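Local coordinates for protein ColD (Escherichia coli, PDB 3GR9) that removes, in its natural form, the 3'-hydroxyl of a GDP-linked keto-deoxysugar for colitose synthesis using a pyridoxal phosphate cofactor, here altered for conversion into an aminotransferase, at residues V88-T93 and I335-F340; N112-D117 and V135-N140. The protein carries 2 engineered substitutions. All blocks are in the same frame, centred on the assembly; numbering follows the deposited sequence.

Contact 1 of 2, residues V88-T93 and I335-F340. With AKG (2-oxoglutaric acid), chain J.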
loop_
_atom_site.group_PDB
_atom_site.type_symbol
_atom_site.label_atom_id
_atom_site.label_comp_id
_atom_site.label_asym_id
_atom_site.label_seq_id
_atom_site.Cartn_x
_atom_site.Cartn_y
_atom_site.Cartn_z
ATOM N N VAL B 88 17.982 -13.159 8.126
ATOM C CA VAL B 88 16.813 -13.963 7.802
ATOM C C VAL B 88 15.466 -13.329 8.198
ATOM O O VAL B 88 15.159 -13.149 9.414
ATOM C CB VAL B 88 16.972 -15.417 8.305
ATOM C CG1 VAL B 88 15.782 -16.238 7.855
ATOM C CG2 VAL B 88 18.244 -16.071 7.682
ATOM N N SER B 89 14.662 -13.053 7.152
ATOM C CA SER B 89 13.349 -12.441 7.346
ATOM C C SER B 89 12.679 -12.224 5.995
ATOM O O SER B 89 13.351 -12.270 4.953
ATOM C CB SER B 89 13.539 -11.061 7.992
ATOM O OG SER B 89 12.278 -10.598 8.436
ATOM N N TRP B 90 11.366 -11.973 6.011
ATOM C CA TRP B 90 10.646 -11.676 4.775
ATOM C C TRP B 90 11.136 -10.411 4.080
ATOM O O TRP B 90 11.655 -9.457 4.761
ATOM C CB TRP B 90 9.171 -11.522 5.058
ATOM C CG TRP B 90 8.447 -11.390 3.801
ATOM C CD1 TRP B 90 7.797 -10.284 3.372
ATOM C CD2 TRP B 90 8.270 -12.403 2.786
ATOM N NE1 TRP B 90 7.166 -10.549 2.170
ATOM C CE2 TRP B 90 7.453 -11.842 1.794
ATOM C CE3 TRP B 90 8.702 -13.726 2.639
ATOM C CZ2 TRP B 90 7.140 -12.515 0.605
ATOM C CZ3 TRP B 90 8.339 -14.417 1.502
ATOM C CH2 TRP B 90 7.543 -13.820 0.502
ATOM N N SER B 91 11.036 -10.445 2.744
ATOM C CA SER B 91 11.514 -9.351 1.913
ATOM C C SER B 91 11.119 -7.956 2.419
ATOM O O SER B 91 11.955 -7.077 2.665
ATOM C CB SER B 91 11.119 -9.605 0.450
ATOM O OG SER B 91 9.860 -9.020 0.098
ATOM N N THR B 92 9.846 -7.784 2.709
ATOM C CA THR B 92 9.384 -6.459 3.126
ATOM C C THR B 92 9.850 -5.957 4.459
ATOM O O THR B 92 9.452 -4.894 4.956
ATOM C CB THR B 92 7.897 -6.305 2.871
ATOM O OG1 THR B 92 7.178 -7.175 3.789
ATOM C CG2 THR B 92 7.595 -6.693 1.360
ATOM N N THR B 93 10.765 -6.707 5.034
ATOM C CA THR B 93 11.292 -6.279 6.308
ATOM C C THR B 93 12.373 -5.321 5.847
ATOM O O THR B 93 12.634 -4.276 6.442
ATOM C CB THR B 93 12.011 -7.446 6.957
ATOM O OG1 THR B 93 11.052 -8.423 7.323
ATOM C CG2 THR B 93 12.777 -7.014 8.179
ATOM N N ILE B 335 13.005 -22.097 5.029
ATOM C CA ILE B 335 12.635 -21.405 6.245
ATOM C C ILE B 335 12.532 -19.913 5.897
ATOM O O ILE B 335 13.531 -19.272 5.582
ATOM C CB ILE B 335 13.657 -21.620 7.375
ATOM C CG1 ILE B 335 13.842 -23.133 7.668
ATOM C CG2 ILE B 335 13.229 -20.793 8.599
ATOM C CD1 ILE B 335 15.031 -23.538 8.619
ATOM N N VAL B 336 11.338 -19.347 6.015
ATOM C CA VAL B 336 11.177 -17.938 5.698
ATOM C C VAL B 336 11.643 -17.883 4.249
ATOM O O VAL B 336 11.040 -18.566 3.406
ATOM C CB VAL B 336 12.063 -17.045 6.600
ATOM C CG1 VAL B 336 11.504 -15.659 6.660
ATOM C CG2 VAL B 336 12.160 -17.647 7.977
ATOM N N THR B 337 12.735 -17.156 3.980
ATOM C CA THR B 337 13.265 -17.060 2.619
ATOM C C THR B 337 14.737 -17.494 2.578
ATOM O O THR B 337 15.404 -17.342 1.550
ATOM C CB THR B 337 13.110 -15.606 2.037
ATOM O OG1 THR B 337 14.103 -14.756 2.625
ATOM C CG2 THR B 337 11.703 -15.004 2.324
ATOM N N GLY B 338 15.233 -18.069 3.675
ATOM C CA GLY B 338 16.632 -18.551 3.726
ATOM C C GLY B 338 17.567 -17.376 3.940
ATOM O O GLY B 338 17.236 -16.407 4.656
ATOM N N ASN B 339 18.716 -17.438 3.277
ATOM C CA ASN B 339 19.713 -16.387 3.402
ATOM C C ASN B 339 19.319 -15.170 2.623
ATOM O O ASN B 339 19.588 -15.071 1.423
ATOM C CB ASN B 339 21.075 -16.819 2.874
ATOM C CG ASN B 339 22.172 -15.765 3.171
ATOM O OD1 ASN B 339 21.906 -14.619 3.570
ATOM N ND2 ASN B 339 23.407 -16.149 2.943
ATOM N N PHE B 340 18.791 -14.180 3.311
ATOM C CA PHE B 340 18.421 -13.016 2.539
ATOM C C PHE B 340 19.546 -12.424 1.685
ATOM O O PHE B 340 19.333 -11.767 0.655
ATOM C CB PHE B 340 17.800 -11.939 3.402
ATOM C CG PHE B 340 17.335 -10.790 2.589
ATOM C CD1 PHE B 340 16.136 -10.903 1.888
ATOM C CD2 PHE B 340 18.175 -9.727 2.323
ATOM C CE1 PHE B 340 15.700 -9.907 1.033
ATOM C CE2 PHE B 340 17.771 -8.711 1.447
ATOM C CZ PHE B 340 16.515 -8.798 0.814
HETATM C C1 AKG J . 5.702 -15.809 3.860
HETATM O O1 AKG J . 5.435 -16.661 2.962
HETATM O O2 AKG J . 6.618 -15.974 4.689
HETATM C C2 AKG J . 4.945 -14.561 3.950
HETATM O O5 AKG J . 4.714 -14.097 5.025
HETATM C C3 AKG J . 4.441 -13.916 2.708
HETATM C C4 AKG J . 3.193 -13.166 3.079
HETATM C C5 AKG J . 2.648 -12.568 1.828
HETATM O O3 AKG J . 1.891 -11.564 1.914
HETATM O O4 AKG J . 2.939 -13.144 0.632
#

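Contact 2 of 2, residues N112-D117 and V135-N140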
loop_
_atom_site.group_PDB
_atom_site.type_symbol
_atom_site.label_atom_id
_atom_site.label_comp_id
_atom_site.label_asym_id
_atom_site.label_seq_id
_atom_site.Cartn_x
_atom_site.Cartn_y
_atom_site.Cartn_z
ATOM N N ASN B 112 20.301 -21.775 16.610
ATOM C CA ASN B 112 19.388 -22.527 17.461
ATOM C C ASN B 112 18.047 -21.855 17.533
ATOM O O ASN B 112 17.034 -22.500 17.349
ATOM C CB ASN B 112 19.950 -22.655 18.865
ATOM C CG ASN B 112 21.209 -23.488 18.891
ATOM O OD1 ASN B 112 21.155 -24.706 18.694
ATOM N ND2 ASN B 112 22.358 -22.834 19.093
ATOM N N THR B 113 18.046 -20.554 17.792
ATOM C CA THR B 113 16.793 -19.840 17.933
ATOM C C THR B 113 16.310 -19.347 16.605
ATOM O O THR B 113 15.127 -19.053 16.468
ATOM C CB THR B 113 16.931 -18.615 18.812
ATOM O OG1 THR B 113 17.914 -17.757 18.231
ATOM C CG2 THR B 113 17.421 -19.024 20.178
ATOM N N LEU B 114 17.215 -19.269 15.631
ATOM C CA LEU B 114 16.860 -18.791 14.297
ATOM C C LEU B 114 16.688 -17.291 14.332
ATOM O O LEU B 114 16.380 -16.677 13.318
ATOM C CB LEU B 114 15.578 -19.434 13.759
ATOM C CG LEU B 114 15.670 -20.915 13.389
ATOM C CD1 LEU B 114 14.554 -21.377 12.464
ATOM C CD2 LEU B 114 17.000 -21.201 12.761
ATOM N N ASN B 115 16.901 -16.689 15.499
ATOM C CA ASN B 115 16.778 -15.241 15.584
ATOM C C ASN B 115 18.181 -14.630 15.447
ATOM O O ASN B 115 19.143 -15.333 15.142
ATOM C CB ASN B 115 16.024 -14.789 16.857
ATOM C CG ASN B 115 14.499 -14.996 16.766
ATOM O OD1 ASN B 115 13.894 -14.871 15.689
ATOM N ND2 ASN B 115 13.880 -15.362 17.893
ATOM N N ILE B 116 18.298 -13.327 15.674
ATOM C CA ILE B 116 19.584 -12.631 15.502
ATOM C C ILE B 116 20.649 -13.026 16.557
ATOM O O ILE B 116 20.376 -13.084 17.765
ATOM C CB ILE B 116 19.330 -11.097 15.466
ATOM C CG1 ILE B 116 20.559 -10.334 15.021
ATOM C CG2 ILE B 116 18.909 -10.526 16.811
ATOM C CD1 ILE B 116 20.312 -8.845 15.082
ATOM N N ASP B 117 21.868 -13.308 16.109
ATOM C CA ASP B 117 22.896 -13.706 17.064
ATOM C C ASP B 117 23.290 -12.673 18.085
ATOM O O ASP B 117 23.772 -11.582 17.722
ATOM C CB ASP B 117 24.141 -14.230 16.389
ATOM C CG ASP B 117 25.041 -14.948 17.374
ATOM O OD1 ASP B 117 24.491 -15.578 18.309
ATOM O OD2 ASP B 117 26.272 -14.744 17.281
ATOM N N VAL B 135 13.486 -9.102 14.603
ATOM C CA VAL B 135 12.427 -9.872 13.991
ATOM C C VAL B 135 12.163 -11.160 14.809
ATOM O O VAL B 135 13.088 -11.903 15.088
ATOM C CB VAL B 135 12.755 -10.154 12.519
ATOM C CG1 VAL B 135 11.801 -11.229 11.905
ATOM C CG2 VAL B 135 12.670 -8.831 11.717
ATOM N N ASN B 136 10.927 -11.407 15.243
ATOM C CA ASN B 136 10.612 -12.627 16.032
ATOM C C ASN B 136 10.326 -13.689 15.004
ATOM O O ASN B 136 9.327 -13.622 14.279
ATOM C CB ASN B 136 9.415 -12.371 16.928
ATOM C CG ASN B 136 9.687 -11.240 17.889
ATOM O OD1 ASN B 136 10.783 -11.173 18.445
ATOM N ND2 ASN B 136 8.760 -10.281 17.995
ATOM N N LEU B 137 11.298 -14.573 14.836
ATOM C CA LEU B 137 11.221 -15.574 13.794
ATOM C C LEU B 137 10.414 -16.808 14.165
ATOM O O LEU B 137 10.699 -17.466 15.177
ATOM C CB LEU B 137 12.625 -15.936 13.276
ATOM C CG LEU B 137 12.624 -16.181 11.781
ATOM C CD1 LEU B 137 12.782 -14.931 10.985
ATOM C CD2 LEU B 137 13.520 -17.327 11.256
ATOM N N LEU B 138 9.372 -17.055 13.372
ATOM C CA LEU B 138 8.532 -18.234 13.473
ATOM C C LEU B 138 7.704 -18.392 14.757
ATOM O O LEU B 138 7.481 -19.510 15.225
ATOM C CB LEU B 138 9.447 -19.449 13.277
ATOM C CG LEU B 138 10.166 -19.620 11.935
ATOM C CD1 LEU B 138 10.847 -20.975 11.837
ATOM C CD2 LEU B 138 9.224 -19.385 10.739
ATOM N N GLY B 139 7.270 -17.283 15.347
ATOM C CA GLY B 139 6.560 -17.324 16.647
ATOM C C GLY B 139 7.560 -17.150 17.830
ATOM O O GLY B 139 7.174 -16.745 18.925
ATOM N N ASN B 140 8.845 -17.436 17.583
ATOM C CA ASN B 140 9.897 -17.321 18.596
ATOM C C ASN B 140 10.366 -15.896 18.799
ATOM O O ASN B 140 10.914 -15.258 17.894
ATOM C CB ASN B 140 11.105 -18.188 18.262
ATOM C CG ASN B 140 11.799 -18.754 19.511
ATOM O OD1 ASN B 140 11.145 -19.301 20.410
ATOM N ND2 ASN B 140 13.125 -18.673 19.543
#

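Contact 1 of 2, residues V88-T93 and I335-F340
The indole of Trp90 lies between the hydroxyl of Ser91 on one face and the carbon chain of 2-oxoglutaric acid on the other, while the methyl CG2 of Thr337 presses obliquely on its benzo part. Ser91 OG is offset toward the rim; C3 of the ligand sits 3.6 Å above the ring plane and is also off-centre. Thr92 OG1 lies at the edge, in plane. The Thr337 side chain meets Trp90 at about a right angle, with CG2 only 3.3 Å from Trp90 CE3, a tight fit. With Thr337 OG1 between backbone N and carbonyl carbon (chi1 76°), CG2 stands anti to the carbonyl carbon and is turned to the indole; OG1 is then 3.5 Å from Ser89 O.

Farther from the ligand, Val88 and Val336 pack branch on branch, CG1 of Val88 lying 3.9 Å from CG2 of Val336. The other methyl, Val88 CG2, sits 3.2 Å from Gly338 O, while Val336 CG1 rests on the Ser89–Trp90 peptide, 3.7 Å from Trp90 N. The ring of Phe340 approaches Ser89 O and Ser91 CA obliquely.

A type II' turn runs from Ile335 to Gly338, closed by Gly338 N to Ile335 O at 2.8 Å. Its second residue is Val336, at a positive phi unusual for a branched residue, and its carbonyl is bonded by Arg333, which also binds the 2-oxoglutaric acid. The second subunit adds His217, Trp219 and Phe244 around Trp90, as expected of an active site built at a dimer interface.

No clear hydrogen bond joins the two segments. Within this contact the indole, part of the ligand pocket wall, is probably placed mainly by close packing, with further packing from the second subunit.

Contact 2 of 2, residues N112-D117 and V135-N140
The Asn115 side chain runs antiparallel alongside that of Leu137, its amide oxygen OD1 coming as close as 2.9 Å to Leu137 CB. The hold on the backbone is a separate matter: OD1 accepts Leu137 N at 2.7 Å, with the donor in the carbonyl plane, on a lone pair, and an N-H...O angle of 149°. The other end of the same amide gives ND2 to Asn140 O at 3.0 Å. This bond is straighter, at 161°, and lies near the amide plane of Asn115, although ND2 stands well above the carbonyl plane of Asn140. With CG beside its own backbone N (chi1 -76°), the amide reaches both ends of the type I' turn from Leu137 to Asn140.

Apolar contacts flank this polar pairing. Leu114 CB meets Leu137 CD2 at 3.9 Å, and the Leu114 and Leu138 side chains lie at a slant, touching through their CD1 methyls. Thr113 OG1 accepts Asn115 N in an ST turn. Gln295 NE2 bonds both Thr113 O and Leu137 O, linking the two loops from outside.

Segment 112-117 leads into helix 118-124, with Asp117 at its N-cap, and 135-140 leaves the C-terminal end of central strand 129-135. Two bonds fix the rotation of the Asn115 amide and satisfy a buried backbone N-H and carbonyl; the 3.1 Å approach of OD1 to Val135 O, two acceptors, is probably an electrostatic cost.

How the contacts relate
Both contacts are buried and lie beyond the ends of neighbouring parallel strands of the central sheet, 82-86 and 129-135, with centres about 12 Å apart. They share a packed seam: Leu137 CD2 touches Val336 CG2 at 3.6 Å, and Val135 lies against Ser89 and Thr93. Their reach along the sequence differs. Contact 1 joins segments 242 residues apart, whereas contact 2 joins loops separated by 18 residues within that span. Chemistry follows place: at the ligand pocket and dimer interface, 88-93 and 335-340 mesh by packing, while 112-117 and 135-140, untouched by the second subunit, are held by an asparagine's paired bonds to backbone.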